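Local coordinates for protein PKD domain (Vibrio anguillarum, PDB 6AEM) that binds calcium as the polycystic-kidney-disease domain of the Vibrio anguillarum protease Epp, a beta-sandwich module whose own role in the protease is not established, at residues A7-F12 with Y26-D31; L19-F24 with W54-A59; G32-Y37 with L66-D71. All coordinates share one frame; numbering follows the deposited sequence.

Contact 1 (A7-F12 with Y26-D31); sequences APVANF and YSHDED. With ZN (zinc ion), chain D; CA (calcium ion), chain C.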
ATOM      1  N   ALA A   7      -2.540 -15.329  -8.995  1.00 14.27           N
ATOM      2  CA  ALA A   7      -3.005 -14.192  -8.213  1.00 14.79           C
ATOM      3  C   ALA A   7      -1.938 -13.091  -8.262  1.00 13.83           C
ATOM      4  O   ALA A   7      -0.737 -13.369  -8.375  1.00 13.72           O
ATOM      5  CB  ALA A   7      -3.253 -14.602  -6.765  1.00 15.56           C
ATOM      6  N   PRO A   8      -2.347 -11.834  -8.222  1.00 11.91           N
ATOM      7  CA  PRO A   8      -1.387 -10.737  -8.349  1.00 10.73           C
ATOM      8  C   PRO A   8      -0.454 -10.677  -7.154  1.00 10.98           C
ATOM      9  O   PRO A   8      -0.714 -11.202  -6.069  1.00 12.11           O
ATOM     10  CB  PRO A   8      -2.308  -9.502  -8.433  1.00 11.26           C
ATOM     11  CG  PRO A   8      -3.526  -9.906  -7.650  1.00 12.20           C
ATOM     12  CD  PRO A   8      -3.721 -11.365  -7.977  1.00 11.87           C
ATOM     13  N   VAL A   9       0.648  -9.983  -7.381  1.00 10.51           N
ATOM     14  CA  VAL A   9       1.687  -9.757  -6.372  1.00 11.54           C
ATOM     15  C   VAL A   9       1.516  -8.351  -5.807  1.00 11.31           C
ATOM     16  O   VAL A   9       1.594  -7.372  -6.543  1.00 11.68           O
ATOM     17  CB  VAL A   9       3.094  -9.900  -6.972  1.00 13.32           C
ATOM     18  CG1 VAL A   9       4.150  -9.618  -5.915  1.00 15.43           C
ATOM     19  CG2 VAL A   9       3.297 -11.276  -7.578  1.00 14.61           C
ATOM     20  N   ALA A  10       1.244  -8.251  -4.513  1.00 11.52           N
ATOM     21  CA  ALA A  10       1.145  -6.982  -3.797  1.00 11.96           C
ATOM     22  C   ALA A  10       2.462  -6.713  -3.083  1.00 12.77           C
ATOM     23  O   ALA A  10       2.939  -7.547  -2.310  1.00 12.92           O
ATOM     24  CB  ALA A  10       0.022  -6.989  -2.769  1.00 12.44           C
ATOM     25  N   ASN A  11       3.083  -5.582  -3.387  1.00 13.92           N
ATOM     26  CA  ASN A  11       4.295  -5.204  -2.679  0.57 13.94           C
ATOM     27  C   ASN A  11       4.535  -3.716  -2.825  1.00 13.88           C
ATOM     28  O   ASN A  11       4.082  -3.090  -3.777  1.00 14.66           O
ATOM     29  CB  ASN A  11       5.507  -5.960  -3.194  0.57 15.95           C
ATOM     30  CG  ASN A  11       6.697  -5.781  -2.302  0.57 18.47           C
ATOM     31  OD1 ASN A  11       6.567  -5.487  -1.104  0.57 20.65           O
ATOM     32  ND2 ASN A  11       7.872  -5.956  -2.866  0.57 19.27           N
ATOM     33  N   PHE A  12       5.272  -3.168  -1.858  1.00 12.63           N
ATOM     34  CA  PHE A  12       5.531  -1.739  -1.809  1.00 12.84           C
ATOM     35  C   PHE A  12       6.688  -1.481  -0.862  1.00 13.27           C
ATOM     36  O   PHE A  12       7.088  -2.349  -0.085  1.00 14.01           O
ATOM     37  CB  PHE A  12       4.258  -0.955  -1.417  1.00 13.25           C
ATOM     38  CG  PHE A  12       3.759  -1.250  -0.014  1.00 13.21           C
ATOM     39  CD1 PHE A  12       4.178  -0.471   1.058  1.00 13.36           C
ATOM     40  CD2 PHE A  12       2.858  -2.278   0.225  1.00 13.28           C
ATOM     41  CE1 PHE A  12       3.730  -0.743   2.357  1.00 14.33           C
ATOM     42  CE2 PHE A  12       2.400  -2.533   1.495  1.00 13.67           C
ATOM     43  CZ  PHE A  12       2.838  -1.763   2.557  1.00 13.93           C
ATOM     44  N   TYR A  26       5.315  -1.661  -5.914  1.00 12.82           N
ATOM     45  CA  TYR A  26       5.972  -2.685  -6.715  1.00 13.85           C
ATOM     46  C   TYR A  26       5.016  -3.794  -7.126  1.00 12.82           C
ATOM     47  O   TYR A  26       5.461  -4.886  -7.508  1.00 14.18           O
ATOM     48  CB  TYR A  26       7.144  -3.280  -5.930  1.00 15.38           C
ATOM     49  CG  TYR A  26       8.128  -2.262  -5.383  1.00 16.11           C
ATOM     50  CD1 TYR A  26       8.407  -1.072  -6.069  1.00 16.25           C
ATOM     51  CD2 TYR A  26       8.792  -2.490  -4.200  1.00 16.79           C
ATOM     52  CE1 TYR A  26       9.329  -0.146  -5.583  1.00 17.03           C
ATOM     53  CE2 TYR A  26       9.713  -1.571  -3.702  1.00 17.52           C
ATOM     54  CZ  TYR A  26       9.959  -0.404  -4.397  1.00 16.93           C
ATOM     55  OH  TYR A  26      10.876   0.520  -3.921  1.00 16.34           O
ATOM     56  N   SER A  27       3.714  -3.569  -6.975  1.00 10.95           N
ATOM     57  CA  SER A  27       2.707  -4.589  -7.257  1.00 11.00           C
ATOM     58  C   SER A  27       2.574  -4.811  -8.756  1.00 11.00           C
ATOM     59  O   SER A  27       2.708  -3.884  -9.566  1.00 10.91           O
ATOM     60  CB  SER A  27       1.360  -4.191  -6.656  1.00 11.25           C
ATOM     61  OG  SER A  27       1.433  -3.944  -5.248  1.00 11.05           O
ATOM     62  N   HIS A  28       2.273  -6.041  -9.126  1.00 10.12           N
ATOM     63  CA  HIS A  28       2.166  -6.404 -10.536  1.00 11.11           C
ATOM     64  C   HIS A  28       1.470  -7.746 -10.627  1.00 11.01           C
ATOM     65  O   HIS A  28       1.372  -8.478  -9.647  1.00 11.61           O
ATOM     66  CB  HIS A  28       3.564  -6.461 -11.213  1.00 12.13           C
ATOM     67  CG  HIS A  28       4.477  -7.466 -10.597  1.00 12.91           C
ATOM     68  ND1 HIS A  28       5.090  -7.277  -9.378  1.00 14.02           N
ATOM     69  CD2 HIS A  28       4.848  -8.698 -11.016  1.00 14.07           C
ATOM     70  CE1 HIS A  28       5.801  -8.348  -9.081  1.00 14.50           C
ATOM     71  NE2 HIS A  28       5.678  -9.223 -10.061  1.00 14.57           N
ATOM     72  N   ASP A  29       1.012  -8.064 -11.832  1.00 11.04           N
ATOM     73  CA  ASP A  29       0.412  -9.364 -12.131  1.00 11.10           C
ATOM     74  C   ASP A  29       1.282 -10.049 -13.184  1.00 12.19           C
ATOM     75  O   ASP A  29       1.487  -9.504 -14.272  1.00 12.91           O
ATOM     76  CB  ASP A  29      -1.026  -9.171 -12.623  1.00 10.95           C
ATOM     77  CG  ASP A  29      -1.834 -10.458 -12.659  1.00 11.30           C
ATOM     78  OD1 ASP A  29      -1.610 -11.319 -11.800  1.00 12.57           O
ATOM     79  OD2 ASP A  29      -2.726 -10.586 -13.519  1.00 11.67           O
ATOM     80  N   GLU A  30       1.768 -11.257 -12.869  1.00 13.92           N
ATOM     81  CA  GLU A  30       2.719 -11.946 -13.746  1.00 15.66           C
ATOM     82  C   GLU A  30       2.101 -12.336 -15.077  1.00 15.50           C
ATOM     83  O   GLU A  30       2.829 -12.458 -16.076  1.00 17.37           O
ATOM     84  CB  GLU A  30       3.225 -13.258 -13.115  1.00 19.13           C
ATOM     85  CG  GLU A  30       3.827 -13.225 -11.708  1.00 21.73           C
ATOM     86  CD  GLU A  30       5.115 -12.411 -11.626  1.00 22.07           C
ATOM     87  OE1 GLU A  30       5.362 -11.648 -12.561  1.00 23.50           O
ATOM     88  OE2 GLU A  30       5.889 -12.574 -10.649  1.00 20.77           O
ATOM     89  N   ASP A  31       0.788 -12.591 -15.096  1.00 14.87           N
ATOM     90  CA  ASP A  31       0.090 -13.131 -16.255  1.00 16.05           C
ATOM     91  C   ASP A  31      -1.076 -12.248 -16.688  1.00 18.06           C
ATOM     92  O   ASP A  31      -1.994 -12.739 -17.343  1.00 21.88           O
ATOM     93  CB  ASP A  31      -0.409 -14.561 -15.990  1.00 16.11           C
ATOM     94  CG  ASP A  31      -1.429 -14.653 -14.873  1.00 15.43           C
ATOM     95  OD1 ASP A  31      -1.621 -13.671 -14.133  1.00 15.30           O
ATOM     96  OD2 ASP A  31      -2.009 -15.753 -14.725  1.00 15.94           O
TER
HETATM   97 ZN    ZN D 102       6.905 -10.842 -10.435  1.00 17.62          ZN
HETATM   98 CA    CA C 101      -3.331 -12.829 -12.752  1.00 11.48          CA
HETATM   99  O   HOH W   1       0.620 -12.704 -10.755  1.00 15.57           O
HETATM  100  O   HOH W   2      -4.705 -12.374 -14.650  1.00 14.33           O
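Val9 and His28 face each other as an antiparallel hydrogen-bonded pair, their backbones joined from Val9 N to His28 O (2.8 Å) and from His28 N back to Val9 O (3.0 Å). Their side chains run side by side in the same direction, and Val9 CB lies over one face of the imidazole, offset toward its rim, in a CH-pi contact 4.1 Å from the ring centroid. His28 CG sits between its backbone N and carbonyl carbon (chi1 61°), which carries the imidazole alongside Val9. ND1 then sets the ring's rotation by donating in the ring plane to Tyr26 O at 162°, with NE2 turned to a zinc ion 2.1 Å away; Glu30 OE2 binds the same metal. Farther along, Ser27 OG accepts the backbone N-H of Asn11 (3.0 Å) and also hydrogen-bonds Asn25, and Tyr26 N donates to Asn11 O (2.9 Å).

Toward the other end, Asp29 OD1 passes 3.5 Å from Pro8 CA. A water donates to both Ala7 O and Asp29 OD1 and accepts from Glu30 N, tying the two loops together beside the calcium ion. Asp29 chelates calcium through both carboxylate oxygens and Asp31 through OD1, while Asn5, Gln6 and Asp70 complete the protein ligands. Alternating residues of one loop therefore serve different metals, and the concentration of carboxylates here is probably tolerated because calcium offsets their charge.

Contact 2 (L19-F24 with W54-A59); sequences LSVSAF and WSYTRA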
ATOM      1  N   LEU A  19       6.567  12.974   9.664  1.00 17.93           N
ATOM      2  CA  LEU A  19       5.262  12.338   9.672  1.00 18.83           C
ATOM      3  C   LEU A  19       4.693  12.129   8.281  1.00 18.62           C
ATOM      4  O   LEU A  19       3.593  11.582   8.172  1.00 20.00           O
ATOM      5  CB  LEU A  19       4.276  13.176  10.480  1.00 20.87           C
ATOM      6  CG  LEU A  19       4.616  13.409  11.954  1.00 22.22           C
ATOM      7  CD1 LEU A  19       3.561  14.266  12.613  1.00 23.12           C
ATOM      8  CD2 LEU A  19       4.773  12.116  12.732  1.00 21.83           C
ATOM      9  N   SER A  20       5.375  12.576   7.220  1.00 20.22           N
ATOM     10  CA  SER A  20       4.877  12.398   5.858  1.00 22.04           C
ATOM     11  C   SER A  20       5.441  11.113   5.276  1.00 20.76           C
ATOM     12  O   SER A  20       6.599  10.769   5.510  1.00 20.70           O
ATOM     13  CB  SER A  20       5.276  13.565   4.951  1.00 25.28           C
ATOM     14  OG  SER A  20       4.627  14.762   5.347  1.00 28.15           O
ATOM     15  N   VAL A  21       4.623  10.431   4.487  1.00 20.83           N
ATOM     16  CA  VAL A  21       4.966   9.133   3.911  1.00 20.77           C
ATOM     17  C   VAL A  21       4.580   9.127   2.439  1.00 20.91           C
ATOM     18  O   VAL A  21       3.570   9.717   2.047  1.00 22.15           O
ATOM     19  CB  VAL A  21       4.275   7.974   4.675  1.00 21.25           C
ATOM     20  CG1 VAL A  21       4.762   6.608   4.194  1.00 21.82           C
ATOM     21  CG2 VAL A  21       4.522   8.104   6.176  1.00 21.98           C
ATOM     22  N   SER A  22       5.412   8.494   1.622  1.00 21.51           N
ATOM     23  CA  SER A  22       5.115   8.249   0.216  1.00 22.75           C
ATOM     24  C   SER A  22       5.314   6.766  -0.066  1.00 20.92           C
ATOM     25  O   SER A  22       6.186   6.125   0.516  1.00 21.18           O
ATOM     26  CB  SER A  22       6.061   9.063  -0.711  1.00 24.75           C
ATOM     27  OG  SER A  22       5.799  10.452  -0.678  1.00 28.58           O
ATOM     28  N   ALA A  23       4.502   6.213  -0.957  1.00 18.71           N
ATOM     29  CA  ALA A  23       4.585   4.800  -1.300  1.00 18.51           C
ATOM     30  C   ALA A  23       5.217   4.619  -2.672  1.00 18.05           C
ATOM     31  O   ALA A  23       4.866   5.320  -3.632  1.00 20.93           O
ATOM     32  CB  ALA A  23       3.199   4.166  -1.305  1.00 19.86           C
ATOM     33  N   PHE A  24       6.128   3.655  -2.752  1.00 16.03           N
ATOM     34  CA  PHE A  24       6.622   3.144  -4.020  1.00 15.86           C
ATOM     35  C   PHE A  24       5.915   1.813  -4.186  1.00 15.81           C
ATOM     36  O   PHE A  24       6.080   0.928  -3.357  1.00 15.57           O
ATOM     37  CB  PHE A  24       8.147   2.929  -4.015  1.00 17.07           C
ATOM     38  CG  PHE A  24       8.956   4.124  -3.579  1.00 18.19           C
ATOM     39  CD1 PHE A  24       8.743   5.352  -4.139  1.00 20.89           C
ATOM     40  CD2 PHE A  24       9.961   3.991  -2.614  1.00 16.97           C
ATOM     41  CE1 PHE A  24       9.493   6.442  -3.741  1.00 21.26           C
ATOM     42  CE2 PHE A  24      10.716   5.088  -2.223  1.00 18.56           C
ATOM     43  CZ  PHE A  24      10.463   6.291  -2.780  1.00 20.15           C
ATOM     44  N   TRP A  54       0.813  10.586   1.885  1.00 21.33           N
ATOM     45  CA  TRP A  54      -0.058  10.928   2.995  1.00 21.08           C
ATOM     46  C   TRP A  54       0.795  11.411   4.153  1.00 21.35           C
ATOM     47  O   TRP A  54       2.021  11.330   4.126  1.00 20.91           O
ATOM     48  CB  TRP A  54      -0.983   9.757   3.396  1.00 21.02           C
ATOM     49  CG  TRP A  54      -0.310   8.520   4.009  1.00 21.87           C
ATOM     50  CD1 TRP A  54      -0.248   8.168   5.342  1.00 23.26           C
ATOM     51  CD2 TRP A  54       0.347   7.458   3.298  1.00 23.54           C
ATOM     52  NE1 TRP A  54       0.423   6.994   5.482  1.00 24.22           N
ATOM     53  CE2 TRP A  54       0.795   6.526   4.254  1.00 24.54           C
ATOM     54  CE3 TRP A  54       0.609   7.215   1.951  1.00 24.29           C
ATOM     55  CZ2 TRP A  54       1.505   5.372   3.906  1.00 24.35           C
ATOM     56  CZ3 TRP A  54       1.297   6.059   1.602  1.00 24.66           C
ATOM     57  CH2 TRP A  54       1.733   5.154   2.577  1.00 24.49           C
ATOM     58  N   SER A  55       0.126  11.886   5.189  1.00 22.06           N
ATOM     59  CA  SER A  55       0.807  12.309   6.398  0.51 22.24           C
ATOM     60  C   SER A  55       0.009  11.848   7.601  1.00 20.68           C
ATOM     61  O   SER A  55      -1.220  11.918   7.599  1.00 21.95           O
ATOM     62  CB  SER A  55       0.915  13.830   6.461  0.51 24.78           C
ATOM     63  OG  SER A  55      -0.368  14.398   6.646  0.51 26.01           O
ATOM     64  N   TYR A  56       0.723  11.385   8.622  1.00 19.29           N
ATOM     65  CA  TYR A  56       0.134  11.095   9.918  1.00 17.98           C
ATOM     66  C   TYR A  56       0.068  12.391  10.717  1.00 20.41           C
ATOM     67  O   TYR A  56       0.894  13.297  10.540  1.00 21.34           O
ATOM     68  CB  TYR A  56       0.963  10.043  10.676  1.00 16.32           C
ATOM     69  CG  TYR A  56       0.931   8.691   9.992  1.00 14.72           C
ATOM     70  CD1 TYR A  56      -0.191   7.868  10.081  1.00 14.79           C
ATOM     71  CD2 TYR A  56       1.995   8.254   9.198  1.00 15.20           C
ATOM     72  CE1 TYR A  56      -0.228   6.639   9.422  1.00 13.67           C
ATOM     73  CE2 TYR A  56       1.965   7.017   8.541  1.00 13.62           C
ATOM     74  CZ  TYR A  56       0.850   6.202   8.670  1.00 12.35           C
ATOM     75  OH  TYR A  56       0.852   5.009   7.979  1.00 12.63           O
ATOM     76  N   THR A  57      -0.950  12.499  11.574  1.00 22.54           N
ATOM     77  CA  THR A  57      -1.077  13.665  12.450  1.00 24.98           C
ATOM     78  C   THR A  57      -0.342  13.499  13.773  1.00 24.33           C
ATOM     79  O   THR A  57      -0.204  14.482  14.516  1.00 26.35           O
ATOM     80  CB  THR A  57      -2.553  13.978  12.729  1.00 28.72           C
ATOM     81  OG1 THR A  57      -3.132  12.922  13.505  1.00 31.55           O
ATOM     82  CG2 THR A  57      -3.328  14.154  11.438  1.00 29.96           C
ATOM     83  N   ARG A  58       0.099  12.292  14.099  1.00 23.03           N
ATOM     84  CA  ARG A  58       0.887  12.043  15.294  1.00 24.10           C
ATOM     85  C   ARG A  58       1.897  10.931  15.052  1.00 22.15           C
ATOM     86  O   ARG A  58       1.708  10.056  14.200  1.00 21.13           O
ATOM     87  CB  ARG A  58      -0.004  11.737  16.482  1.00 28.73           C
ATOM     88  CG  ARG A  58      -0.909  10.546  16.247  1.00 34.43           C
ATOM     89  CD  ARG A  58      -2.356  10.982  16.469  1.00 40.43           C
ATOM     90  NE  ARG A  58      -2.801  10.592  17.797  1.00 45.04           N
ATOM     91  CZ  ARG A  58      -3.906  11.028  18.385  1.00 47.23           C
ATOM     92  NH1 ARG A  58      -4.200  10.594  19.598  1.00 47.82           N
ATOM     93  NH2 ARG A  58      -4.664  11.954  17.811  1.00 48.03           N
ATOM     94  N   ALA A  59       2.994  10.994  15.808  1.00 21.65           N
ATOM     95  CA  ALA A  59       4.025   9.972  15.741  1.00 21.69           C
ATOM     96  C   ALA A  59       3.453   8.619  16.147  1.00 21.32           C
ATOM     97  O   ALA A  59       2.458   8.537  16.866  1.00 22.60           O
ATOM     98  CB  ALA A  59       5.201  10.346  16.648  1.00 21.95           C
TER
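Val21 places CG1 anti to its backbone N (chi1 -173°) and CG2 beside that nitrogen, so its two methyls reach different aromatic rings; Trp54 CG sits between its own N and carbonyl carbon (chi1 67°), which turns the indole back across the neighbouring strand. These residues form an antiparallel hydrogen-bonded pair in the three-stranded sheet of the PKD beta-sandwich, where strand 20-25 runs between strands 12-17 and 53-55. Val21 N donates to Trp54 O at 2.8 Å and Trp54 N to Val21 O at 2.9 Å, both nearly straight. Tyr56 N continues the pattern to Leu19 O, beyond the end of strand 53-55.

Val21 CG1 rests over one face of the indole in a CH-pi contact, 3.5 Å from Trp54 CZ2, whereas Ala23 CB approaches the rim of that ring near its plane, closest to CZ3. The other methyl, Val21 CG2, comes to the edge of the phenol, 3.6 Å from Tyr56 CE2. Trp54 also stacks on Phe41 and Tyr56 on Tyr62, and Val84 of strand 75-84, in the opposing sheet, packs against Leu19, Val21 and Tyr56. Leu19 extends alongside the chain after Tyr56, its CD2 3.7 Å from Ala59 N. Between the two rings, Trp54 NE1 donates a weak hydrogen bond to Tyr56 OH at 3.2 Å, and that hydroxyl is also hydrogen-bonded to Phe41 O.

Contact 3 (G32-Y37 with L66-D71); sequences GELVSY and LTVTDD. With ZN (zinc ion), chain E; CA (calcium ion), chain C.
Tyr37 and Val68 form a non-hydrogen-bonded antiparallel pair with their side chains on one face of the sheet, crossing at a slant so that Val68 CG1 lies 3.8 Å from Tyr37 CD1. The other methyl of Val68, CG2, meets Leu34 CD2 at 4.1 Å, so the valine touches Tyr37 with one branch and Leu34 with the other. Tyr37 CB also packs on Leu66 CD1.

On the other face Ser36 pairs with Thr69, its OG 3.5 Å from Thr69 CB. Between Leu34 and Ser36 the register slips by one residue, a beta bulge: Val35 N donates almost straight to Thr69 O (2.8 Å, 173°), while Thr69 N returns to Ser36 O. At this bulge Val35 CG1 stands beside the backbone N (chi1 -55°) and reaches toward the Asp71 backbone, while CG2, between N and the carbonyl carbon, comes alongside Thr69 CG2.

Past the bulge the side chains of Leu34 and Asp70 diverge. Asp71 instead curls back across the gap, and its OD1 takes the backbone N-H of Glu33 at 3.0 Å from above the carboxylate plane. The same oxygen accepts from a water that is bound to the calcium ion, making Asp71 a second-shell residue of that site. Asp70 OD2 binds calcium directly at 2.4 Å; its OD1 accepts from Lys72 N and Ala74 N, which holds the carboxylate's rotation. The bent Glu33 side chain reaches a separate zinc ion, bound through OE2 at 2.2 Å.

Strands 34-40 and 60-70 are neighbours in the four-stranded sheet, with strand 46-47 beyond the first and strand 75-84 beyond the second. Pro8 covers Leu34, and Asn25 of strand 20-25, in the opposing sheet, packs against Tyr37 and Leu66.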
ATOM      1  N   GLY A  32      -1.165 -11.031 -16.192  1.00 17.78           N
ATOM      2  CA  GLY A  32      -2.268 -10.163 -16.565  1.00 17.11           C
ATOM      3  C   GLY A  32      -1.992  -8.725 -16.202  1.00 17.22           C
ATOM      4  O   GLY A  32      -0.856  -8.249 -16.323  1.00 19.06           O
ATOM      5  N   GLU A  33      -3.004  -8.048 -15.672  1.00 15.20           N
ATOM      6  CA  GLU A  33      -2.873  -6.647 -15.304  1.00 14.19           C
ATOM      7  C   GLU A  33      -3.573  -6.401 -13.975  1.00 13.43           C
ATOM      8  O   GLU A  33      -4.506  -7.118 -13.610  1.00 12.94           O
ATOM      9  CB  GLU A  33      -3.533  -5.724 -16.354  1.00 13.94           C
ATOM     10  CG  GLU A  33      -2.951  -5.875 -17.782  1.00 15.44           C
ATOM     11  CD  GLU A  33      -1.507  -5.395 -17.939  1.00 17.39           C
ATOM     12  OE1 GLU A  33      -1.001  -4.685 -17.059  1.00 18.70           O
ATOM     13  OE2 GLU A  33      -0.875  -5.690 -18.984  1.00 19.03           O
ATOM     14  N   LEU A  34      -3.123  -5.377 -13.264  1.00 13.53           N
ATOM     15  CA  LEU A  34      -3.810  -4.891 -12.073  1.00 13.08           C
ATOM     16  C   LEU A  34      -4.901  -3.912 -12.465  1.00 14.31           C
ATOM     17  O   LEU A  34      -4.681  -3.047 -13.318  1.00 15.98           O
ATOM     18  CB  LEU A  34      -2.837  -4.179 -11.134  1.00 14.15           C
ATOM     19  CG  LEU A  34      -1.727  -5.084 -10.598  1.00 14.15           C
ATOM     20  CD1 LEU A  34      -0.871  -4.316  -9.577  1.00 14.25           C
ATOM     21  CD2 LEU A  34      -2.244  -6.386 -10.010  1.00 13.72           C
ATOM     22  N   VAL A  35      -6.045  -4.004 -11.782  1.00 14.53           N
ATOM     23  CA  VAL A  35      -7.187  -3.159 -12.073  1.00 14.41           C
ATOM     24  C   VAL A  35      -7.460  -2.146 -10.973  1.00 14.19           C
ATOM     25  O   VAL A  35      -8.036  -1.091 -11.257  1.00 14.96           O
ATOM     26  CB  VAL A  35      -8.470  -3.969 -12.362  1.00 14.11           C
ATOM     27  CG1 VAL A  35      -8.207  -4.956 -13.467  1.00 14.14           C
ATOM     28  CG2 VAL A  35      -9.032  -4.662 -11.121  1.00 14.93           C
ATOM     29  N   SER A  36      -7.075  -2.429  -9.732  1.00 12.72           N
ATOM     30  CA  SER A  36      -7.398  -1.523  -8.644  1.00 12.18           C
ATOM     31  C   SER A  36      -6.461  -1.785  -7.477  1.00 12.11           C
ATOM     32  O   SER A  36      -5.847  -2.848  -7.365  1.00 12.22           O
ATOM     33  CB  SER A  36      -8.848  -1.698  -8.224  1.00 14.62           C
ATOM     34  OG  SER A  36      -9.011  -2.977  -7.686  1.00 15.99           O
ATOM     35  N   TYR A  37      -6.441  -0.803  -6.585  1.00 12.59           N
ATOM     36  CA  TYR A  37      -5.564  -0.713  -5.422  1.00 12.17           C
ATOM     37  C   TYR A  37      -6.381  -0.244  -4.236  1.00 11.96           C
ATOM     38  O   TYR A  37      -7.207   0.656  -4.386  1.00 14.03           O
ATOM     39  CB  TYR A  37      -4.494   0.356  -5.667  1.00 13.27           C
ATOM     40  CG  TYR A  37      -3.713   0.106  -6.937  1.00 14.63           C
ATOM     41  CD1 TYR A  37      -2.595  -0.702  -6.929  1.00 15.49           C
ATOM     42  CD2 TYR A  37      -4.090   0.685  -8.149  1.00 17.16           C
ATOM     43  CE1 TYR A  37      -1.893  -0.970  -8.074  1.00 17.74           C
ATOM     44  CE2 TYR A  37      -3.374   0.424  -9.312  1.00 18.66           C
ATOM     45  CZ  TYR A  37      -2.274  -0.403  -9.270  1.00 19.95           C
ATOM     46  OH  TYR A  37      -1.550  -0.670 -10.418  1.00 23.73           O
ATOM     47  N   LEU A  66      -1.866  -2.957   1.699  1.00  9.07           N
ATOM     48  CA  LEU A  66      -2.220  -2.761   0.300  1.00  8.93           C
ATOM     49  C   LEU A  66      -2.833  -4.043  -0.230  1.00  9.08           C
ATOM     50  O   LEU A  66      -2.195  -5.108  -0.183  1.00  9.45           O
ATOM     51  CB  LEU A  66      -0.999  -2.423  -0.558  1.00  9.56           C
ATOM     52  CG  LEU A  66      -1.233  -2.395  -2.076  1.00 10.09           C
ATOM     53  CD1 LEU A  66      -2.247  -1.336  -2.462  1.00 11.10           C
ATOM     54  CD2 LEU A  66       0.106  -2.207  -2.786  1.00 10.85           C
ATOM     55  N   THR A  67      -4.038  -3.919  -0.790  1.00  9.29           N
ATOM     56  CA  THR A  67      -4.679  -5.006  -1.521  1.00  9.28           C
ATOM     57  C   THR A  67      -4.756  -4.623  -2.989  1.00  9.09           C
ATOM     58  O   THR A  67      -5.157  -3.502  -3.320  1.00 11.38           O
ATOM     59  CB  THR A  67      -6.085  -5.320  -0.990  1.00 10.08           C
ATOM     60  OG1 THR A  67      -5.983  -5.623   0.403  1.00 10.57           O
ATOM     61  CG2 THR A  67      -6.724  -6.509  -1.727  1.00 10.19           C
ATOM     62  N   VAL A  68      -4.329  -5.541  -3.858  1.00  9.03           N
ATOM     63  CA  VAL A  68      -4.435  -5.331  -5.303  1.00  9.40           C
ATOM     64  C   VAL A  68      -5.321  -6.406  -5.916  1.00  9.92           C
ATOM     65  O   VAL A  68      -5.391  -7.521  -5.404  1.00  9.64           O
ATOM     66  CB  VAL A  68      -3.059  -5.243  -6.011  1.00 10.82           C
ATOM     67  CG1 VAL A  68      -2.225  -4.126  -5.443  1.00 11.44           C
ATOM     68  CG2 VAL A  68      -2.311  -6.583  -5.932  1.00 11.18           C
ATOM     69  N   THR A  69      -5.953  -6.066  -7.034  1.00  9.29           N
ATOM     70  CA  THR A  69      -6.868  -6.951  -7.759  1.00  9.59           C
ATOM     71  C   THR A  69      -6.426  -7.057  -9.218  1.00 10.39           C
ATOM     72  O   THR A  69      -6.109  -6.037  -9.833  1.00 11.18           O
ATOM     73  CB  THR A  69      -8.321  -6.381  -7.710  1.00  9.79           C
ATOM     74  OG1 THR A  69      -8.700  -6.163  -6.336  1.00 10.86           O
ATOM     75  CG2 THR A  69      -9.334  -7.312  -8.346  1.00  9.86           C
ATOM     76  N   ASP A  70      -6.464  -8.267  -9.787  1.00 10.37           N
ATOM     77  CA  ASP A  70      -6.087  -8.460 -11.182  1.00 10.43           C
ATOM     78  C   ASP A  70      -7.318  -8.453 -12.103  1.00 10.85           C
ATOM     79  O   ASP A  70      -8.460  -8.243 -11.681  1.00 10.79           O
ATOM     80  CB  ASP A  70      -5.157  -9.664 -11.391  1.00 10.10           C
ATOM     81  CG  ASP A  70      -5.865 -11.022 -11.344  1.00 10.96           C
ATOM     82  OD1 ASP A  70      -7.131 -11.093 -11.301  1.00 10.97           O
ATOM     83  OD2 ASP A  70      -5.109 -12.038 -11.337  1.00 11.38           O
ATOM     84  N   ASP A  71      -7.057  -8.632 -13.400  1.00 10.79           N
ATOM     85  CA  ASP A  71      -8.058  -8.572 -14.473  1.00 12.38           C
ATOM     86  C   ASP A  71      -9.085  -9.688 -14.399  1.00 12.51           C
ATOM     87  O   ASP A  71     -10.110  -9.604 -15.084  1.00 13.50           O
ATOM     88  CB  ASP A  71      -7.370  -8.586 -15.850  1.00 12.57           C
ATOM     89  CG  ASP A  71      -6.451  -9.783 -16.032  1.00 14.12           C
ATOM     90  OD1 ASP A  71      -5.406  -9.865 -15.369  1.00 13.94           O
ATOM     91  OD2 ASP A  71      -6.782 -10.633 -16.871  1.00 15.24           O
TER
HETATM   92 ZN    ZN E 103       0.763  -4.213 -19.104  1.00 36.94          ZN
HETATM   93 CA    CA C 101      -3.331 -12.829 -12.752  1.00 11.48          CA
HETATM   94  O   HOH W   3       1.174  -3.491 -17.446  1.00 34.16           O
HETATM   95  O   HOH W   2      -4.705 -12.374 -14.650  1.00 14.33           O
HETATM   96  O   HOH W   4       2.482  -5.171 -18.134  1.00 41.83           O

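Overall arrangement
Contacts 1 and 3 lie at the same end of the domain, their centres about 8 Å apart, and share the calcium ion: Asp29 and Asp31 come from the first, Asp70 from the second, and one calcium-bound water belongs to both. Asp29 OD2 and Asp71 OD1 stand 3.3 Å apart, a proximity of like charges that the metal probably eases. Apolar packing also joins them, with Pro8 CB 3.5 Å from Leu34 CD2. Contact 2 lies on the other side of the chain's centre, about 23 Å between centres from either. It meets contact 1 where Phe12 CB approaches Phe24 O at 3.3 Å, but stays about 7 Å from contact 3 at the nearest atoms.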